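Local coordinates for polyketide Synthase III (Ectocarpus siliculosus, PDB 4B0N), which probably acts as an acyltransferase of the chalcone synthase-like type III polyketide synthase family, with a role in phlorotannin monomer biosynthesis in this brown alga, at residues 70-75 with 228-233; 116-121 with 287-292. All coordinates share one frame; numbering follows the deposited sequence.

Two contacts beside one arachidonic acid pocket show how residues far apart in sequence come together around a single ligand. Interaction 1 (70-75 with 228-233) joins two loops, and interaction 2 (116-121 with 287-292) joins a loop to a hairpin; their centres lie about 14 Å apart, and their segments alternate along the chain. They meet directly: Phe230 CD2 lies 3.6 Å from Tyr117 CZ in an edge-to-face ring pair, and Thr229 CG2 is 3.5 Å from Asn289 O. One segment of each touches the bound arachidonic acid: 228-233 meets its tail through Phe230, whereas 287-292 meets the middle, with Ile291 O 3.3 Å from C10.

Interaction 1 of 2, residues 70-75 with 228-233; sequences PGLESI and TTFDDN. With ACD (arachidonic acid), chain D.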
ATOM      1  N   PRO A  70      16.790  25.788  19.450  1.00 79.97           N
ATOM      2  CA  PRO A  70      16.360  27.178  19.648  1.00 81.74           C
ATOM      3  C   PRO A  70      14.844  27.396  19.629  1.00 81.90           C
ATOM      4  O   PRO A  70      14.285  27.903  20.605  1.00 82.72           O
ATOM      5  CB  PRO A  70      17.019  27.924  18.478  1.00 82.20           C
ATOM      6  CG  PRO A  70      18.142  27.047  18.045  1.00 80.60           C
ATOM      7  CD  PRO A  70      17.626  25.655  18.244  1.00 79.29           C
ATOM      8  N   GLY A  71      14.195  27.007  18.533  1.00 80.71           N
ATOM      9  CA  GLY A  71      12.783  27.313  18.307  1.00 80.45           C
ATOM     10  C   GLY A  71      11.781  26.410  19.002  1.00 79.27           C
ATOM     11  O   GLY A  71      10.791  25.999  18.393  1.00 78.86           O
ATOM     12  N   LEU A  72      12.034  26.106  20.275  1.00 78.87           N
ATOM     13  CA  LEU A  72      11.109  25.323  21.101  1.00 77.56           C
ATOM     14  C   LEU A  72      10.793  26.032  22.419  1.00 78.69           C
ATOM     15  O   LEU A  72      10.315  25.409  23.374  1.00 78.44           O
ATOM     16  CB  LEU A  72      11.676  23.924  21.385  1.00 75.35           C
ATOM     17  CG  LEU A  72      11.688  22.848  20.294  1.00 73.21           C
ATOM     18  CD1 LEU A  72      12.482  21.643  20.772  1.00 71.72           C
ATOM     19  CD2 LEU A  72      10.282  22.428  19.894  1.00 72.03           C
ATOM     20  N   GLU A  73      11.048  27.338  22.460  1.00 80.19           N
ATOM     21  CA  GLU A  73      10.951  28.103  23.704  1.00 82.09           C
ATOM     22  C   GLU A  73       9.525  28.575  24.025  1.00 82.67           C
ATOM     23  O   GLU A  73       9.241  29.775  24.112  1.00 84.49           O
ATOM     24  CB  GLU A  73      11.981  29.242  23.723  1.00 83.82           C
ATOM     25  CG  GLU A  73      13.419  28.735  23.796  1.00 83.15           C
ATOM     26  CD  GLU A  73      14.470  29.830  23.731  1.00 84.87           C
ATOM     27  OE1 GLU A  73      14.114  31.027  23.719  1.00 86.42           O
ATOM     28  OE2 GLU A  73      15.669  29.485  23.696  1.00 84.56           O
ATOM     29  N   SER A  74       8.642  27.592  24.192  1.00 80.76           N
ATOM     30  CA  SER A  74       7.268  27.783  24.655  1.00 80.71           C
ATOM     31  C   SER A  74       6.820  26.495  25.339  1.00 78.96           C
ATOM     32  O   SER A  74       5.835  26.478  26.082  1.00 79.69           O
ATOM     33  CB  SER A  74       6.337  28.115  23.486  1.00 80.42           C
ATOM     34  OG  SER A  74       4.979  28.132  23.893  1.00 81.03           O
ATOM     35  N   ILE A  75       7.567  25.424  25.076  1.00 76.54           N
ATOM     36  CA  ILE A  75       7.309  24.093  25.627  1.00 74.39           C
ATOM     37  C   ILE A  75       8.568  23.514  26.287  1.00 73.37           C
ATOM     38  O   ILE A  75       8.624  22.324  26.607  1.00 71.90           O
ATOM     39  CB  ILE A  75       6.814  23.119  24.535  1.00 72.58           C
ATOM     40  CG1 ILE A  75       7.823  23.053  23.381  1.00 71.27           C
ATOM     41  CG2 ILE A  75       5.428  23.523  24.041  1.00 73.01           C
ATOM     42  CD1 ILE A  75       7.827  21.737  22.637  1.00 69.23           C
ATOM     43  N   THR A 228      11.825  14.255  11.563  1.00 38.57           N
ATOM     44  CA  THR A 228      11.854  15.112  12.747  1.00 39.33           C
ATOM     45  C   THR A 228      11.819  16.592  12.359  1.00 40.38           C
ATOM     46  O   THR A 228      12.498  17.011  11.416  1.00 40.42           O
ATOM     47  CB  THR A 228      13.073  14.815  13.652  1.00 39.25           C
ATOM     48  OG1 THR A 228      14.199  15.597  13.238  1.00 39.28           O
ATOM     49  CG2 THR A 228      13.431  13.337  13.604  1.00 38.54           C
ATOM     50  N   THR A 229      11.014  17.369  13.083  1.00 41.36           N
ATOM     51  CA  THR A 229      10.804  18.786  12.780  1.00 42.50           C
ATOM     52  C   THR A 229      11.019  19.685  13.994  1.00 43.78           C
ATOM     53  O   THR A 229      11.312  20.877  13.849  1.00 44.07           O
ATOM     54  CB  THR A 229       9.384  19.050  12.243  1.00 42.19           C
ATOM     55  OG1 THR A 229       8.422  18.628  13.214  1.00 42.43           O
ATOM     56  CG2 THR A 229       9.141  18.308  10.939  1.00 41.91           C
ATOM     57  N   PHE A 230      10.871  19.105  15.185  1.00 44.82           N
ATOM     58  CA  PHE A 230      10.925  19.843  16.451  1.00 46.31           C
ATOM     59  C   PHE A 230      10.129  21.150  16.399  1.00 47.53           C
ATOM     60  O   PHE A 230      10.686  22.246  16.527  1.00 48.16           O
ATOM     61  CB  PHE A 230      12.373  20.090  16.897  1.00 46.37           C
ATOM     62  CG  PHE A 230      12.953  18.981  17.731  1.00 46.22           C
ATOM     63  CD1 PHE A 230      12.303  18.539  18.882  1.00 46.40           C
ATOM     64  CD2 PHE A 230      14.169  18.396  17.384  1.00 46.07           C
ATOM     65  CE1 PHE A 230      12.843  17.522  19.658  1.00 46.32           C
ATOM     66  CE2 PHE A 230      14.714  17.380  18.155  1.00 46.05           C
ATOM     67  CZ  PHE A 230      14.050  16.943  19.293  1.00 46.27           C
ATOM     68  N   ASP A 231       8.823  21.016  16.194  1.00 48.27           N
ATOM     69  CA  ASP A 231       7.932  22.167  16.149  1.00 49.33           C
ATOM     70  C   ASP A 231       7.476  22.590  17.544  1.00 49.71           C
ATOM     71  O   ASP A 231       7.315  21.753  18.438  1.00 49.21           O
ATOM     72  CB  ASP A 231       6.732  21.894  15.236  1.00 49.66           C
ATOM     73  CG  ASP A 231       7.019  22.226  13.778  1.00 49.80           C
ATOM     74  OD1 ASP A 231       8.155  21.985  13.314  1.00 49.76           O
ATOM     75  OD2 ASP A 231       6.105  22.731  13.093  1.00 49.79           O
ATOM     76  N   ASP A 232       7.273  23.897  17.708  1.00 65.40           N
ATOM     77  CA  ASP A 232       6.887  24.500  18.982  1.00 66.69           C
ATOM     78  C   ASP A 232       5.464  24.090  19.358  1.00 66.71           C
ATOM     79  O   ASP A 232       4.560  24.923  19.473  1.00 67.97           O
ATOM     80  CB  ASP A 232       7.019  26.025  18.903  1.00 68.51           C
ATOM     81  CG  ASP A 232       7.284  26.666  20.254  1.00 69.96           C
ATOM     82  OD1 ASP A 232       7.421  25.935  21.261  1.00 69.50           O
ATOM     83  OD2 ASP A 232       7.364  27.912  20.305  1.00 71.79           O
ATOM     84  N   ASN A 233       5.295  22.787  19.559  1.00 65.25           N
ATOM     85  CA  ASN A 233       3.996  22.165  19.736  1.00 65.04           C
ATOM     86  C   ASN A 233       4.093  21.077  20.796  1.00 64.12           C
ATOM     87  O   ASN A 233       5.046  20.295  20.799  1.00 63.09           O
ATOM     88  CB  ASN A 233       3.539  21.569  18.402  1.00 64.09           C
ATOM     89  CG  ASN A 233       2.065  21.233  18.382  1.00 64.48           C
ATOM     90  OD1 ASN A 233       1.598  20.367  19.123  1.00 64.19           O
ATOM     91  ND2 ASN A 233       1.321  21.910  17.516  1.00 65.41           N
TER
HETATM   92  C1  ACD D1416       0.592   6.348  15.438  0.50 23.54           C
HETATM   93  C2  ACD D1416       0.611   6.311  13.925  0.50 23.41           C
HETATM   94  C3  ACD D1416       2.039   6.502  13.423  0.50 23.15           C
HETATM   95  C4  ACD D1416       2.062   7.284  12.116  0.50 22.89           C
HETATM   96  C5  ACD D1416       3.448   7.825  11.860  0.50 22.63           C
HETATM   97  C6  ACD D1416       3.698   8.565  10.782  0.50 22.29           C
HETATM   98  C7  ACD D1416       5.095   9.083  10.544  0.50 22.03           C
HETATM   99  C8  ACD D1416       5.347  10.372  11.285  0.50 21.82           C
HETATM  100  C9  ACD D1416       6.594  10.685  11.635  0.50 21.65           C
HETATM  101  C10 ACD D1416       6.883  11.972  12.371  0.50 21.55           C
HETATM  102  C11 ACD D1416       7.466  11.675  13.730  0.50 21.41           C
HETATM  103  C12 ACD D1416       8.573  12.293  14.132  0.50 21.36           C
HETATM  104  C13 ACD D1416       9.141  11.990  15.498  0.50 21.44           C
HETATM  105  C14 ACD D1416      10.621  11.701  15.411  0.50 21.57           C
HETATM  106  C15 ACD D1416      11.261  11.236  16.482  0.50 21.69           C
HETATM  107  C16 ACD D1416      12.740  10.939  16.430  0.50 21.75           C
HETATM  108  C17 ACD D1416      13.512  12.177  16.874  0.50 21.97           C
HETATM  109  C18 ACD D1416      14.128  12.015  18.258  0.50 22.05           C
HETATM  110  C19 ACD D1416      13.993  13.314  19.042  0.50 22.22           C
HETATM  111  C20 ACD D1416      14.816  13.278  20.310  0.50 22.33           C
HETATM  112  O1  ACD D1416      -0.039   5.462  16.058  0.50 23.54           O
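The loop ahead of helix 234-242 borders the arachidonic acid pocket, and Leu72, of the loop joining helices 59-68 and 79-84, meets its Phe230. No hydrogen bond crosses the contact, which joins one apolar pair to carbon atoms lying against carbonyl and carboxylate oxygens. The two branches of Leu72 divide the work: CD1 approaches the Phe230 ring obliquely, 3.6 Å from its CD1, while CD2 lies against the backbone, 3.4 Å from Phe230 O. The far end of the same ring touches the ligand, its CZ 3.6 Å from C19 of the arachidonic acid, and Phe230 also stacks on His240. The ring thus links the outer loop to the acyl tail.

Farther along, Asp232 sits at the centre of an inverse gamma turn. Its CG is anti to the backbone N (chi1 -153°), which carries the carboxylate over to Ser74, where OD1 is 3.3 Å from CB. Ile75 and Asp232 run alongside one another, pointing opposite ways, and Ile75 CD1 comes within 3.6 Å of Asn233 O, with Ala237 of the helix also against the Ile75 side chain. On the other loop, Leu72 O takes two hydrogen bonds, from Ser74 N and Ile75 N. Asn233 caps the following helix, its OD1 accepting from Asn235 N. The arrangement belongs to a wall of the arachidonic acid pocket in a chalcone synthase-like fold, where two loops distant in sequence meet.

Interaction 2 of 2, residues 116-121 with 287-292; sequences SYQVPV and KPNGIT. With ACD (arachidonic acid), chain D.
The side-chain amide of Asn289, in the type I beta turn of the 282-287/290-295 hairpin, bridges two backbone groups of the loop leading into helix 121-146. At chi1 -160° the amide swings opposite the residue's own N and reaches across to that loop. ND2 donates to Tyr117 O over 3.0 Å, nearly straight at 165° and close to the asparagine's own amide plane. OD1 accepts from Val119 N at 2.8 Å, in the carbonyl plane, and also from Arg124 of the helix. These bonds fix the flip of the amide, while the Gln118 side chain runs roughly perpendicular to that of Asn289, the two amide planes being 41° apart. A leucine in place of Asn289 would probably leave Tyr117 O and Val119 N without these mates and let the loop drift from the turn.

At the helix start, Val121 lies against the turn: CG2 lies 3.4 Å from Pro288 O, whereas CG1 packs 3.5 Å from Gly290 CA. Pro288 of the second subunit touches Val121 as well, placing the contact at the dimer interface. Past the turn, Ile291 turns CG2 to the arachidonic acid, 3.8 Å from its C7.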
ATOM      1  N   SER A 116      17.111  24.223  12.886  1.00 44.78           N
ATOM      2  CA  SER A 116      15.750  24.601  12.523  1.00 44.76           C
ATOM      3  C   SER A 116      14.922  23.401  12.084  1.00 43.95           C
ATOM      4  O   SER A 116      13.689  23.455  12.090  1.00 43.44           O
ATOM      5  CB  SER A 116      15.787  25.627  11.392  1.00 45.42           C
ATOM      6  OG  SER A 116      16.428  25.092  10.241  1.00 45.01           O
ATOM      7  N   TYR A 117      15.617  22.334  11.688  1.00 43.66           N
ATOM      8  CA  TYR A 117      14.996  21.097  11.196  1.00 42.99           C
ATOM      9  C   TYR A 117      14.059  21.348  10.004  1.00 42.19           C
ATOM     10  O   TYR A 117      12.893  20.942  10.002  1.00 41.84           O
ATOM     11  CB  TYR A 117      14.311  20.334  12.347  1.00 43.26           C
ATOM     12  CG  TYR A 117      15.285  19.890  13.419  1.00 43.75           C
ATOM     13  CD1 TYR A 117      15.634  20.740  14.473  1.00 44.47           C
ATOM     14  CD2 TYR A 117      15.878  18.628  13.369  1.00 43.60           C
ATOM     15  CE1 TYR A 117      16.537  20.342  15.448  1.00 44.87           C
ATOM     16  CE2 TYR A 117      16.783  18.220  14.340  1.00 44.04           C
ATOM     17  CZ  TYR A 117      17.108  19.078  15.376  1.00 44.52           C
ATOM     18  OH  TYR A 117      18.005  18.671  16.339  1.00 44.67           O
ATOM     19  N   GLN A 118      14.599  22.033   8.997  1.00 41.68           N
ATOM     20  CA  GLN A 118      13.877  22.349   7.769  1.00 40.80           C
ATOM     21  C   GLN A 118      14.480  21.544   6.625  1.00 39.67           C
ATOM     22  O   GLN A 118      15.519  21.913   6.070  1.00 39.78           O
ATOM     23  CB  GLN A 118      13.963  23.848   7.451  1.00 41.72           C
ATOM     24  CG  GLN A 118      13.497  24.777   8.563  1.00 42.56           C
ATOM     25  CD  GLN A 118      11.997  24.988   8.574  1.00 42.74           C
ATOM     26  OE1 GLN A 118      11.429  25.550   7.636  1.00 43.21           O
ATOM     27  NE2 GLN A 118      11.348  24.549   9.648  1.00 42.61           N
ATOM     28  N   VAL A 119      13.836  20.426   6.300  1.00 38.17           N
ATOM     29  CA  VAL A 119      14.252  19.577   5.185  1.00 37.07           C
ATOM     30  C   VAL A 119      13.032  19.236   4.325  1.00 36.36           C
ATOM     31  O   VAL A 119      12.007  18.796   4.852  1.00 36.08           O
ATOM     32  CB  VAL A 119      14.936  18.276   5.660  1.00 36.45           C
ATOM     33  CG1 VAL A 119      15.468  17.491   4.474  1.00 36.34           C
ATOM     34  CG2 VAL A 119      16.068  18.574   6.632  1.00 36.84           C
ATOM     35  N   PRO A 120      13.132  19.457   3.000  1.00 35.96           N
ATOM     36  CA  PRO A 120      12.045  19.116   2.081  1.00 35.60           C
ATOM     37  C   PRO A 120      11.738  17.617   2.085  1.00 34.93           C
ATOM     38  O   PRO A 120      12.656  16.809   2.274  1.00 34.78           O
ATOM     39  CB  PRO A 120      12.600  19.545   0.720  1.00 35.91           C
ATOM     40  CG  PRO A 120      13.583  20.615   1.039  1.00 36.24           C
ATOM     41  CD  PRO A 120      14.226  20.164   2.311  1.00 36.10           C
ATOM     42  N   VAL A 121      10.465  17.262   1.880  1.00 34.12           N
ATOM     43  CA  VAL A 121      10.016  15.861   1.898  1.00 33.36           C
ATOM     44  C   VAL A 121      10.813  14.944   0.987  1.00 33.07           C
ATOM     45  O   VAL A 121      11.135  13.822   1.374  1.00 32.74           O
ATOM     46  CB  VAL A 121       8.517  15.675   1.544  1.00 33.23           C
ATOM     47  CG1 VAL A 121       7.725  15.217   2.758  1.00 32.95           C
ATOM     48  CG2 VAL A 121       7.922  16.918   0.899  1.00 33.51           C
ATOM     49  N   LYS A 287       3.262  16.696   4.935  1.00 36.27           N
ATOM     50  CA  LYS A 287       3.505  18.126   4.789  1.00 36.80           C
ATOM     51  C   LYS A 287       4.828  18.362   4.049  1.00 36.86           C
ATOM     52  O   LYS A 287       5.629  17.435   3.921  1.00 36.39           O
ATOM     53  CB  LYS A 287       3.519  18.798   6.167  1.00 37.07           C
ATOM     54  CG  LYS A 287       2.148  18.914   6.814  1.00 37.41           C
ATOM     55  CD  LYS A 287       2.242  19.370   8.261  1.00 37.80           C
ATOM     56  CE  LYS A 287       0.858  19.493   8.884  1.00 38.19           C
ATOM     57  NZ  LYS A 287       0.914  19.774  10.346  1.00 38.46           N
ATOM     58  N   PRO A 288       5.058  19.594   3.543  1.00 37.39           N
ATOM     59  CA  PRO A 288       6.321  19.918   2.867  1.00 37.60           C
ATOM     60  C   PRO A 288       7.587  19.654   3.698  1.00 37.73           C
ATOM     61  O   PRO A 288       8.634  19.335   3.128  1.00 37.95           O
ATOM     62  CB  PRO A 288       6.183  21.412   2.576  1.00 38.15           C
ATOM     63  CG  PRO A 288       4.718  21.619   2.423  1.00 38.09           C
ATOM     64  CD  PRO A 288       4.086  20.700   3.430  1.00 37.81           C
ATOM     65  N   ASN A 289       7.494  19.784   5.020  1.00 37.75           N
ATOM     66  CA  ASN A 289       8.648  19.555   5.892  1.00 37.94           C
ATOM     67  C   ASN A 289       8.724  18.131   6.458  1.00 37.75           C
ATOM     68  O   ASN A 289       9.398  17.878   7.462  1.00 37.63           O
ATOM     69  CB  ASN A 289       8.695  20.597   7.016  1.00 38.31           C
ATOM     70  CG  ASN A 289      10.075  20.728   7.635  1.00 38.57           C
ATOM     71  OD1 ASN A 289      11.095  20.558   6.965  1.00 38.55           O
ATOM     72  ND2 ASN A 289      10.112  21.039   8.925  1.00 38.91           N
ATOM     73  N   GLY A 290       8.037  17.200   5.802  1.00 37.68           N
ATOM     74  CA  GLY A 290       8.069  15.799   6.201  1.00 37.73           C
ATOM     75  C   GLY A 290       6.704  15.215   6.500  1.00 38.06           C
ATOM     76  O   GLY A 290       5.713  15.944   6.602  1.00 38.30           O
ATOM     77  N   ILE A 291       6.660  13.890   6.628  1.00 38.03           N
ATOM     78  CA  ILE A 291       5.457  13.178   7.046  1.00 38.18           C
ATOM     79  C   ILE A 291       5.276  13.383   8.546  1.00 39.17           C
ATOM     80  O   ILE A 291       6.208  13.167   9.326  1.00 39.71           O
ATOM     81  CB  ILE A 291       5.549  11.669   6.732  1.00 37.37           C
ATOM     82  CG1 ILE A 291       5.673  11.448   5.219  1.00 37.16           C
ATOM     83  CG2 ILE A 291       4.344  10.929   7.299  1.00 36.93           C
ATOM     84  CD1 ILE A 291       6.124  10.059   4.819  1.00 36.66           C
ATOM     85  N   THR A 292       4.085  13.820   8.946  1.00 39.89           N
ATOM     86  CA  THR A 292       3.796  14.024  10.362  1.00 40.75           C
ATOM     87  C   THR A 292       2.673  13.149  10.883  1.00 41.07           C
ATOM     88  O   THR A 292       1.815  12.667  10.135  1.00 40.67           O
ATOM     89  CB  THR A 292       3.468  15.491  10.702  1.00 41.37           C
ATOM     90  OG1 THR A 292       2.605  16.040   9.698  1.00 41.58           O
ATOM     91  CG2 THR A 292       4.745  16.318  10.802  1.00 42.14           C
TER
HETATM   92  C1  ACD D1416       0.592   6.348  15.438  0.50 23.54           C
HETATM   93  C2  ACD D1416       0.611   6.311  13.925  0.50 23.41           C
HETATM   94  C3  ACD D1416       2.039   6.502  13.423  0.50 23.15           C
HETATM   95  C4  ACD D1416       2.062   7.284  12.116  0.50 22.89           C
HETATM   96  C5  ACD D1416       3.448   7.825  11.860  0.50 22.63           C
HETATM   97  C6  ACD D1416       3.698   8.565  10.782  0.50 22.29           C
HETATM   98  C7  ACD D1416       5.095   9.083  10.544  0.50 22.03           C
HETATM   99  C8  ACD D1416       5.347  10.372  11.285  0.50 21.82           C
HETATM  100  C9  ACD D1416       6.594  10.685  11.635  0.50 21.65           C
HETATM  101  C10 ACD D1416       6.883  11.972  12.371  0.50 21.55           C
HETATM  102  C11 ACD D1416       7.466  11.675  13.730  0.50 21.41           C
HETATM  103  C12 ACD D1416       8.573  12.293  14.132  0.50 21.36           C
HETATM  104  C13 ACD D1416       9.141  11.990  15.498  0.50 21.44           C
HETATM  105  C14 ACD D1416      10.621  11.701  15.411  0.50 21.57           C
HETATM  106  C15 ACD D1416      11.261  11.236  16.482  0.50 21.69           C
HETATM  107  C16 ACD D1416      12.740  10.939  16.430  0.50 21.75           C
HETATM  108  C17 ACD D1416      13.512  12.177  16.874  0.50 21.97           C
HETATM  109  C18 ACD D1416      14.128  12.015  18.258  0.50 22.05           C
HETATM  110  C19 ACD D1416      13.993  13.314  19.042  0.50 22.22           C
HETATM  111  C20 ACD D1416      14.816  13.278  20.310  0.50 22.33           C
HETATM  112  O1  ACD D1416      -0.039   5.462  16.058  0.50 23.54           O